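Local atomic coordinates of ParA (Salmonella enterica subsp. enterica serovar Newport str. SL317, PDB entry 3EZ9), a protein that probably binds and hydrolyses ATP to drive plasmid partition, and probably contacts operator DNA through a helix-turn-helix domain. Residues Q218-V223 against Q230-I235; Y40-T45 against V138-L143; P53-R58 against I93-H98. All blocks are in the same frame, centred on the assembly; numbering follows the deposited sequence.

Interaction 1: residues Q218-V223 against Q230-I235. Unlike the reference sequence in segment 218-223: R220 (reference Glu), E221 (reference Asp). Unlike the reference sequence in segment 230-235: Q230 (reference Met), N231 (reference Lys), Q232 (reference Pro), Y233 (reference Ser), I235 (reference Val). With MG (magnesium ion), chain C.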
loop_
_atom_site.group_PDB
_atom_site.type_symbol
_atom_site.label_atom_id
_atom_site.label_comp_id
_atom_site.label_asym_id
_atom_site.label_seq_id
_atom_site.Cartn_x
_atom_site.Cartn_y
_atom_site.Cartn_z
ATOM N N GLN A 218 3.976 17.734 -7.637
ATOM C CA GLN A 218 4.440 19.072 -7.966
ATOM C C GLN A 218 4.202 20.033 -6.773
ATOM O O GLN A 218 3.743 21.174 -6.952
ATOM C CB GLN A 218 3.709 19.571 -9.220
ATOM C CG GLN A 218 4.412 20.738 -9.920
ATOM C CD GLN A 218 3.628 21.311 -11.104
ATOM O OE1 GLN A 218 2.612 21.994 -10.930
ATOM N NE2 GLN A 218 4.106 21.034 -12.317
ATOM N N TRP A 219 4.527 19.570 -5.563
ATOM C CA TRP A 219 4.310 20.373 -4.360
ATOM C C TRP A 219 5.078 21.693 -4.291
ATOM O O TRP A 219 4.476 22.754 -4.397
ATOM C CB TRP A 219 4.609 19.559 -3.098
ATOM C CG TRP A 219 4.189 20.262 -1.835
ATOM C CD1 TRP A 219 5.000 20.673 -0.801
ATOM C CD2 TRP A 219 2.856 20.649 -1.475
ATOM N NE1 TRP A 219 4.244 21.283 0.177
ATOM C CE2 TRP A 219 2.926 21.268 -0.203
ATOM C CE3 TRP A 219 1.608 20.507 -2.085
ATOM C CZ2 TRP A 219 1.794 21.773 0.447
ATOM C CZ3 TRP A 219 0.467 21.016 -1.426
ATOM C CH2 TRP A 219 0.573 21.622 -0.173
ATOM N N ARG A 220 6.394 21.633 -4.109
ATOM C CA ARG A 220 7.198 22.854 -4.010
ATOM C C ARG A 220 6.885 23.846 -5.119
ATOM O O ARG A 220 6.753 25.041 -4.881
ATOM C CB ARG A 220 8.695 22.531 -4.038
ATOM C CG ARG A 220 9.580 23.765 -3.858
ATOM C CD ARG A 220 11.066 23.424 -3.842
ATOM N NE ARG A 220 11.494 22.801 -5.097
ATOM C CZ ARG A 220 11.490 23.401 -6.291
ATOM N NH1 ARG A 220 11.083 24.662 -6.412
ATOM N NH2 ARG A 220 11.884 22.734 -7.371
ATOM N N GLU A 221 6.770 23.338 -6.336
ATOM C CA GLU A 221 6.464 24.159 -7.486
ATOM C C GLU A 221 5.136 24.861 -7.257
ATOM O O GLU A 221 5.063 26.082 -7.292
ATOM C CB GLU A 221 6.411 23.272 -8.733
ATOM C CG GLU A 221 6.042 23.996 -10.021
ATOM C CD GLU A 221 6.449 23.220 -11.269
ATOM O OE1 GLU A 221 6.222 23.729 -12.396
ATOM O OE2 GLU A 221 7.001 22.104 -11.118
ATOM N N LEU A 222 4.083 24.082 -7.016
ATOM C CA LEU A 222 2.744 24.632 -6.761
ATOM C C LEU A 222 2.740 25.586 -5.554
ATOM O O LEU A 222 1.990 26.565 -5.523
ATOM C CB LEU A 222 1.759 23.491 -6.490
ATOM C CG LEU A 222 1.205 22.619 -7.620
ATOM C CD1 LEU A 222 0.680 21.307 -7.055
ATOM C CD2 LEU A 222 0.096 23.375 -8.338
ATOM N N VAL A 223 3.567 25.280 -4.557
ATOM C CA VAL A 223 3.657 26.088 -3.352
ATOM C C VAL A 223 4.163 27.442 -3.742
ATOM O O VAL A 223 3.553 28.459 -3.415
ATOM C CB VAL A 223 4.640 25.500 -2.286
ATOM C CG1 VAL A 223 4.807 26.483 -1.139
ATOM C CG2 VAL A 223 4.103 24.200 -1.713
ATOM N N GLN A 230 5.582 31.319 1.801
ATOM C CA GLN A 230 5.234 30.328 2.819
ATOM C C GLN A 230 6.190 29.142 2.712
ATOM O O GLN A 230 6.518 28.708 1.606
ATOM C CB GLN A 230 3.815 29.806 2.607
ATOM C CG GLN A 230 2.758 30.846 2.419
ATOM C CD GLN A 230 1.379 30.253 2.598
ATOM O OE1 GLN A 230 0.373 30.820 2.181
ATOM N NE2 GLN A 230 1.328 29.095 3.224
ATOM N N ASN A 231 6.630 28.620 3.852
ATOM C CA ASN A 231 7.521 27.458 3.880
ATOM C C ASN A 231 6.741 26.207 3.414
ATOM O O ASN A 231 5.633 25.935 3.872
ATOM C CB ASN A 231 8.039 27.289 5.302
ATOM C CG ASN A 231 9.078 26.219 5.431
ATOM O OD1 ASN A 231 10.269 26.495 5.552
ATOM N ND2 ASN A 231 8.635 24.987 5.427
ATOM N N GLN A 232 7.313 25.457 2.479
ATOM C CA GLN A 232 6.665 24.261 1.936
ATOM C C GLN A 232 6.350 23.129 2.924
ATOM O O GLN A 232 5.598 22.226 2.604
ATOM C CB GLN A 232 7.507 23.695 0.806
ATOM C CG GLN A 232 8.909 23.391 1.231
ATOM C CD GLN A 232 9.637 22.529 0.240
ATOM O OE1 GLN A 232 10.870 22.502 0.213
ATOM N NE2 GLN A 232 8.887 21.798 -0.565
ATOM N N TYR A 233 6.934 23.166 4.113
ATOM C CA TYR A 233 6.665 22.151 5.132
ATOM C C TYR A 233 5.858 22.669 6.349
ATOM O O TYR A 233 5.588 21.914 7.290
ATOM C CB TYR A 233 7.978 21.536 5.601
ATOM C CG TYR A 233 8.723 20.879 4.481
ATOM C CD1 TYR A 233 10.109 20.983 4.383
ATOM C CD2 TYR A 233 8.038 20.161 3.504
ATOM C CE1 TYR A 233 10.799 20.390 3.338
ATOM C CE2 TYR A 233 8.715 19.555 2.444
ATOM C CZ TYR A 233 10.097 19.673 2.370
ATOM O OH TYR A 233 10.765 19.063 1.339
ATOM N N GLU A 234 5.463 23.941 6.332
ATOM C CA GLU A 234 4.681 24.470 7.437
ATOM C C GLU A 234 3.290 24.713 6.942
ATOM O O GLU A 234 2.455 25.275 7.659
ATOM C CB GLU A 234 5.238 25.793 7.941
ATOM C CG GLU A 234 6.660 25.745 8.455
ATOM C CD GLU A 234 7.129 27.126 8.816
ATOM O OE1 GLU A 234 6.923 28.004 7.959
ATOM O OE2 GLU A 234 7.679 27.348 9.923
ATOM N N ILE A 235 3.023 24.285 5.714
ATOM C CA ILE A 235 1.701 24.530 5.139
ATOM C C ILE A 235 0.524 23.768 5.755
ATOM O O ILE A 235 -0.591 24.264 5.727
ATOM C CB ILE A 235 1.752 24.343 3.604
ATOM C CG1 ILE A 235 2.770 25.331 3.029
ATOM C CG2 ILE A 235 0.386 24.579 2.982
ATOM C CD1 ILE A 235 3.062 25.099 1.616
HETATM MG MG MG C . 9.708 27.753 10.934
#

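Interaction 2: residues Y40-T45 against V138-L143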
loop_
_atom_site.group_PDB
_atom_site.type_symbol
_atom_site.label_atom_id
_atom_site.label_comp_id
_atom_site.label_asym_id
_atom_site.label_seq_id
_atom_site.Cartn_x
_atom_site.Cartn_y
_atom_site.Cartn_z
ATOM N N TYR A 40 -23.904 2.262 15.684
ATOM C CA TYR A 40 -23.769 3.279 16.707
ATOM C C TYR A 40 -24.827 4.334 16.934
ATOM O O TYR A 40 -24.869 5.388 16.299
ATOM C CB TYR A 40 -22.400 3.947 16.650
ATOM C CG TYR A 40 -21.705 3.754 17.977
ATOM C CD1 TYR A 40 -20.880 2.651 18.198
ATOM C CD2 TYR A 40 -21.986 4.594 19.054
ATOM C CE1 TYR A 40 -20.364 2.379 19.462
ATOM C CE2 TYR A 40 -21.472 4.337 20.328
ATOM C CZ TYR A 40 -20.663 3.225 20.528
ATOM O OH TYR A 40 -20.170 2.958 21.792
ATOM N N TYR A 41 -25.688 3.991 17.878
ATOM C CA TYR A 41 -26.777 4.820 18.359
ATOM C C TYR A 41 -27.009 4.009 19.617
ATOM O O TYR A 41 -28.028 3.328 19.765
ATOM C CB TYR A 41 -28.020 4.754 17.469
ATOM C CG TYR A 41 -28.938 5.947 17.660
ATOM C CD1 TYR A 41 -28.530 7.228 17.281
ATOM C CD2 TYR A 41 -30.201 5.810 18.251
ATOM C CE1 TYR A 41 -29.353 8.355 17.484
ATOM C CE2 TYR A 41 -31.037 6.930 18.460
ATOM C CZ TYR A 41 -30.602 8.197 18.074
ATOM O OH TYR A 41 -31.404 9.304 18.267
ATOM N N GLN A 42 -25.989 4.016 20.471
ATOM C CA GLN A 42 -26.017 3.296 21.725
ATOM C C GLN A 42 -27.181 3.830 22.531
ATOM O O GLN A 42 -27.466 5.023 22.519
ATOM C CB GLN A 42 -24.715 3.521 22.510
ATOM C CG GLN A 42 -23.735 2.349 22.516
ATOM C CD GLN A 42 -22.592 2.535 23.519
ATOM O OE1 GLN A 42 -21.948 3.584 23.554
ATOM N NE2 GLN A 42 -22.338 1.512 24.332
ATOM N N THR A 43 -27.851 2.928 23.225
ATOM C CA THR A 43 -28.976 3.275 24.069
ATOM C C THR A 43 -28.436 3.140 25.484
ATOM O O THR A 43 -27.727 2.184 25.786
ATOM C CB THR A 43 -30.130 2.277 23.871
ATOM O OG1 THR A 43 -30.718 2.473 22.579
ATOM C CG2 THR A 43 -31.183 2.443 24.958
ATOM N N PHE A 44 -28.752 4.094 26.347
ATOM C CA PHE A 44 -28.277 4.028 27.723
ATOM C C PHE A 44 -29.408 3.998 28.740
ATOM O O PHE A 44 -30.252 4.896 28.775
ATOM C CB PHE A 44 -27.364 5.217 28.026
ATOM C CG PHE A 44 -25.929 4.999 27.652
ATOM C CD1 PHE A 44 -25.304 5.828 26.733
ATOM C CD2 PHE A 44 -25.193 3.987 28.249
ATOM C CE1 PHE A 44 -23.965 5.654 26.413
ATOM C CE2 PHE A 44 -23.846 3.801 27.939
ATOM C CZ PHE A 44 -23.230 4.637 27.018
ATOM N N THR A 45 -29.427 2.955 29.560
ATOM C CA THR A 45 -30.438 2.834 30.601
ATOM C C THR A 45 -29.885 3.622 31.774
ATOM O O THR A 45 -28.671 3.624 31.991
ATOM C CB THR A 45 -30.628 1.377 31.026
ATOM O OG1 THR A 45 -29.360 0.828 31.405
ATOM C CG2 THR A 45 -31.217 0.559 29.895
ATOM N N VAL A 138 -16.875 7.892 21.491
ATOM C CA VAL A 138 -17.990 7.186 22.084
ATOM C C VAL A 138 -17.629 6.214 23.178
ATOM O O VAL A 138 -18.456 5.383 23.565
ATOM C CB VAL A 138 -18.783 6.412 21.020
ATOM C CG1 VAL A 138 -19.330 7.369 19.975
ATOM C CG2 VAL A 138 -17.897 5.396 20.376
ATOM N N HIS A 139 -16.412 6.279 23.690
ATOM C CA HIS A 139 -16.096 5.349 24.759
ATOM C C HIS A 139 -16.824 5.756 26.061
ATOM O O HIS A 139 -16.796 6.931 26.489
ATOM C CB HIS A 139 -14.601 5.295 25.010
ATOM C CG HIS A 139 -14.185 4.145 25.873
ATOM N ND1 HIS A 139 -14.808 3.847 27.065
ATOM C CD2 HIS A 139 -13.205 3.223 25.722
ATOM C CE1 HIS A 139 -14.230 2.792 27.610
ATOM N NE2 HIS A 139 -13.256 2.394 26.816
ATOM N N GLN A 140 -17.475 4.781 26.691
ATOM C CA GLN A 140 -18.187 5.034 27.934
ATOM C C GLN A 140 -17.445 5.912 28.934
ATOM O O GLN A 140 -17.939 6.966 29.347
ATOM C CB GLN A 140 -18.488 3.732 28.621
ATOM C CG GLN A 140 -19.656 2.995 28.077
ATOM C CD GLN A 140 -19.931 1.794 28.943
ATOM O OE1 GLN A 140 -19.459 1.737 30.094
ATOM N NE2 GLN A 140 -20.692 0.831 28.418
ATOM N N ASP A 141 -16.268 5.470 29.354
ATOM C CA ASP A 141 -15.521 6.245 30.325
ATOM C C ASP A 141 -14.829 7.460 29.729
ATOM O O ASP A 141 -14.032 8.103 30.412
ATOM C CB ASP A 141 -14.476 5.376 31.001
ATOM C CG ASP A 141 -14.978 3.996 31.289
ATOM O OD1 ASP A 141 -16.117 3.867 31.769
ATOM O OD2 ASP A 141 -14.220 3.038 31.041
ATOM N N LEU A 142 -15.128 7.775 28.471
ATOM C CA LEU A 142 -14.504 8.909 27.825
ATOM C C LEU A 142 -15.494 10.011 27.426
ATOM O O LEU A 142 -15.083 11.152 27.125
ATOM C CB LEU A 142 -13.697 8.412 26.620
ATOM C CG LEU A 142 -12.164 8.512 26.670
ATOM C CD1 LEU A 142 -11.679 8.367 28.049
ATOM C CD2 LEU A 142 -11.539 7.471 25.763
ATOM N N LEU A 143 -16.787 9.688 27.448
ATOM C CA LEU A 143 -17.834 10.666 27.113
ATOM C C LEU A 143 -17.734 11.958 27.950
ATOM O O LEU A 143 -18.004 13.062 27.469
ATOM C CB LEU A 143 -19.213 10.046 27.327
ATOM C CG LEU A 143 -19.548 8.759 26.556
ATOM C CD1 LEU A 143 -20.792 8.133 27.162
ATOM C CD2 LEU A 143 -19.780 9.043 25.075
#

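Interaction 3: residues P53-R58 against I93-H98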
loop_
_atom_site.group_PDB
_atom_site.type_symbol
_atom_site.label_atom_id
_atom_site.label_comp_id
_atom_site.label_asym_id
_atom_site.label_seq_id
_atom_site.Cartn_x
_atom_site.Cartn_y
_atom_site.Cartn_z
ATOM N N PRO A 53 -18.280 6.818 35.028
ATOM C CA PRO A 53 -17.390 7.567 35.916
ATOM C C PRO A 53 -17.987 8.844 36.464
ATOM O O PRO A 53 -18.776 9.497 35.802
ATOM C CB PRO A 53 -16.180 7.835 35.035
ATOM C CG PRO A 53 -16.134 6.598 34.162
ATOM C CD PRO A 53 -17.584 6.446 33.779
ATOM N N LYS A 54 -17.590 9.187 37.685
ATOM C CA LYS A 54 -18.041 10.397 38.363
ATOM C C LYS A 54 -19.548 10.586 38.410
ATOM O O LYS A 54 -20.040 11.698 38.605
ATOM C CB LYS A 54 -17.401 11.624 37.715
ATOM C CG LYS A 54 -15.906 11.545 37.680
ATOM C CD LYS A 54 -15.253 12.749 38.313
ATOM C CE LYS A 54 -15.106 12.607 39.810
ATOM N NZ LYS A 54 -14.281 13.719 40.363
ATOM N N LEU A 55 -20.283 9.502 38.242
ATOM C CA LEU A 55 -21.730 9.570 38.285
ATOM C C LEU A 55 -22.229 8.471 39.208
ATOM O O LEU A 55 -21.467 7.574 39.569
ATOM C CB LEU A 55 -22.303 9.401 36.876
ATOM C CG LEU A 55 -21.915 10.441 35.814
ATOM C CD1 LEU A 55 -22.693 10.183 34.507
ATOM C CD2 LEU A 55 -22.219 11.829 36.346
ATOM N N SER A 56 -23.501 8.544 39.596
ATOM C CA SER A 56 -24.107 7.562 40.504
ATOM C C SER A 56 -25.607 7.693 40.380
ATOM O O SER A 56 -26.079 8.753 40.015
ATOM C CB SER A 56 -23.728 7.882 41.935
ATOM O OG SER A 56 -24.317 9.112 42.293
ATOM N N ARG A 57 -26.345 6.627 40.703
ATOM C CA ARG A 57 -27.819 6.600 40.628
ATOM C C ARG A 57 -28.433 7.898 41.120
ATOM O O ARG A 57 -29.482 8.311 40.644
ATOM C CB ARG A 57 -28.385 5.449 41.463
ATOM C CG ARG A 57 -27.731 4.090 41.219
ATOM C CD ARG A 57 -28.149 3.075 42.279
ATOM N NE ARG A 57 -28.578 1.808 41.688
ATOM C CZ ARG A 57 -29.640 1.676 40.892
ATOM N NH1 ARG A 57 -30.388 2.736 40.588
ATOM N NH2 ARG A 57 -29.957 0.481 40.396
ATOM N N ARG A 58 -27.780 8.548 42.072
ATOM C CA ARG A 58 -28.291 9.803 42.599
ATOM C C ARG A 58 -27.869 11.020 41.793
ATOM O O ARG A 58 -28.556 12.044 41.813
ATOM C CB ARG A 58 -27.868 9.984 44.058
ATOM C CG ARG A 58 -28.570 9.019 44.977
ATOM C CD ARG A 58 -28.400 9.332 46.446
ATOM N NE ARG A 58 -29.348 8.534 47.222
ATOM C CZ ARG A 58 -29.244 8.301 48.524
ATOM N NH1 ARG A 58 -28.223 8.800 49.213
ATOM N NH2 ARG A 58 -30.173 7.581 49.142
ATOM N N ILE A 93 -23.445 13.230 27.850
ATOM C CA ILE A 93 -22.510 14.346 27.798
ATOM C C ILE A 93 -23.063 15.600 28.506
ATOM O O ILE A 93 -22.349 16.253 29.267
ATOM C CB ILE A 93 -22.146 14.677 26.342
ATOM C CG1 ILE A 93 -21.270 13.550 25.795
ATOM C CG2 ILE A 93 -21.462 16.045 26.266
ATOM C CD1 ILE A 93 -20.767 13.764 24.397
ATOM N N ASP A 94 -24.328 15.930 28.252
ATOM C CA ASP A 94 -24.973 17.087 28.874
ATOM C C ASP A 94 -25.140 16.904 30.389
ATOM O O ASP A 94 -25.078 17.879 31.155
ATOM C CB ASP A 94 -26.342 17.319 28.256
ATOM C CG ASP A 94 -26.261 17.721 26.822
ATOM O OD1 ASP A 94 -25.181 18.212 26.417
ATOM O OD2 ASP A 94 -27.282 17.562 26.121
ATOM N N ILE A 95 -25.380 15.658 30.810
ATOM C CA ILE A 95 -25.497 15.382 32.217
ATOM C C ILE A 95 -24.178 15.757 32.876
ATOM O O ILE A 95 -24.173 16.468 33.861
ATOM C CB ILE A 95 -25.813 13.917 32.489
ATOM C CG1 ILE A 95 -27.281 13.650 32.160
ATOM C CG2 ILE A 95 -25.570 13.606 33.956
ATOM C CD1 ILE A 95 -27.686 12.197 32.237
ATOM N N TYR A 96 -23.057 15.287 32.343
ATOM C CA TYR A 96 -21.767 15.650 32.916
ATOM C C TYR A 96 -21.599 17.170 32.927
ATOM O O TYR A 96 -20.962 17.725 33.836
ATOM C CB TYR A 96 -20.613 15.050 32.114
ATOM C CG TYR A 96 -20.328 13.593 32.360
ATOM C CD1 TYR A 96 -20.772 12.621 31.482
ATOM C CD2 TYR A 96 -19.589 13.196 33.461
ATOM C CE1 TYR A 96 -20.487 11.288 31.702
ATOM C CE2 TYR A 96 -19.296 11.873 33.685
ATOM C CZ TYR A 96 -19.748 10.923 32.813
ATOM O OH TYR A 96 -19.491 9.602 33.098
ATOM N N ALA A 97 -22.135 17.854 31.915
ATOM C CA ALA A 97 -22.015 19.318 31.880
ATOM C C ALA A 97 -22.936 19.919 32.958
ATOM O O ALA A 97 -22.587 20.895 33.620
ATOM C CB ALA A 97 -22.379 19.862 30.517
ATOM N N HIS A 98 -24.113 19.339 33.141
ATOM C CA HIS A 98 -25.006 19.842 34.162
ATOM C C HIS A 98 -24.355 19.657 35.537
ATOM O O HIS A 98 -24.414 20.537 36.410
ATOM C CB HIS A 98 -26.322 19.094 34.107
ATOM C CG HIS A 98 -27.379 19.702 34.955
ATOM N ND1 HIS A 98 -27.642 19.269 36.235
ATOM C CD2 HIS A 98 -28.216 20.737 34.722
ATOM C CE1 HIS A 98 -28.602 20.011 36.755
ATOM N NE2 HIS A 98 -28.967 20.911 35.857
#

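Interaction 1: residues Q218-V223 against Q230-I235
The indole of W219 meets the backbone of Q232 at its edge, while one face is covered by a residue of its own helix: V223 CG2 lies 3.4 Å above the W219 ring plane, offset toward the rim. The Y233 ring, on the loop, carries Q232 CG over the centre of one face. The segments belong to the connection between helices 219-226 and 235-241 of the P-loop NTPase fold, the loop turning back against the first turn of helix 219-226. W219 NE1 donates to Q232 O over 2.9 Å, nearly straight at 169° and directed at a lone pair in the carbonyl plane. The same carbonyl oxygen accepts from N265 ND2, so two bonds grip it. With CG anti to the backbone N (chi1 -171°), W219 is swung across toward the loop, and F262 meets its ring edge-to-face. I235 slides past the indole in the opposite direction, CD1 lying 3.7 Å from W219 CZ2, and reaches tip to tip to V223, where I235 CD1 is 3.5 Å from V223 CG1. R220 offers the aliphatic start of its chain to the side chain of Q232; its guanidinium is bridged to E224 and comes near R220 of the second subunit. At the end of the type I turn from N231, the N-cap residue E234 holds the magnesium ion through a single carboxylate oxygen, OE2, at 2.3 Å.

Interaction 2: residues Y40-T45 against V138-L143
V138, the first residue past helix 129-137, lays its side chain against the Y40 ring, the two sliding past each other in opposite directions. Its CG2 sits over one face of the Y40 ring as a CH-pi contact, 4.0 Å from the centroid and 29° off the normal. The methyl gets there because it stands between the backbone N and the carbonyl carbon of V138, while CB itself comes 3.5 Å from Y40 CE2. The Y40 hydroxyl lies over the end of V138 and donates from there to Q42 OE1 over 2.6 Å, from above the carbonyl plane; Y40 is poorly ordered, so its exact pose carries little weight. H139 O accepts from L142 N as the chain turns. Next, Q140 brings its CG to the edge of the F44 ring, near the plane, 4.1 Å from F44 CZ. L143 points toward F44: its CD1 approaches F44 CE1 obliquely at 4.1 Å, and both residues also pack on helix 89-98 at V92. This is a largely apolar interdomain contact, joining the helix-turn-helix domain, just before helix 46-51, to the loop between helix 129-137 and strand 149-154 of the P-loop NTPase fold.

Interaction 3: residues P53-R58 against I93-H98
Y96 reaches from helix 89-98 to the P53-L55 stretch, its phenol crossing the L55 side chain at an oblique angle. From CB the chain turns to place CG anti to the carbonyl carbon (chi1 -78°), which carries the ring out toward P53-L55. CD2 is the first atom to make contact, 4.1 Å from L55 CD2. Farther out, CE2 lies 3.7 Å from L55 CG, and across the same face, at the other ortho carbon beside CZ, Y96 CE1 is 3.7 Å from L55 CD1. CZ comes to 3.5 Å from that same methyl, L55 CD1, which rides over one face of the ring, offset toward the rim. The result is a CH-pi contact, 3.9 Å from L55 CD1 to the Y96 ring centroid and 27° off the normal. At the tip, Y96 OH donates to P53 O over 2.8 Å, in the carbonyl plane and on a lone pair. One ring thus serves twice, with its face for leucine and its hydroxyl for a backbone oxygen. L55 CD2 also turns to I95 CG2, though loosely. Just beyond, the N-cap residue S56 starts helix 57-69, its OG bonded to I59 N. Helix 89-98 thus packs against the turn between helices 46-51 and 57-69, probably the helix-turn-helix unit: L55 also touches V49 of helix 46-51, and I95 packs on A63 of helix 57-69.

Following the chain from the N terminus, 40-45 opens interaction 2 first, and 53-58 opens interaction 3 soon after. Interaction 3 closes at 93-98, within the helix-turn-helix domain, before interaction 2 closes at 138-143, so the shorter loop nests in the longer one. The two also touch in space: D141 OD1 lies 3.6 Å from P53 CD, and L143 packs against I93. Interaction 3 thus ties the DNA-binding-type domain together internally, and interaction 2 fastens it to the nucleotide-binding fold. Interaction 1 follows in series as a short local loop, on the opposite side of the chain's centre, its nearest atoms about 28 Å from those of interaction 2.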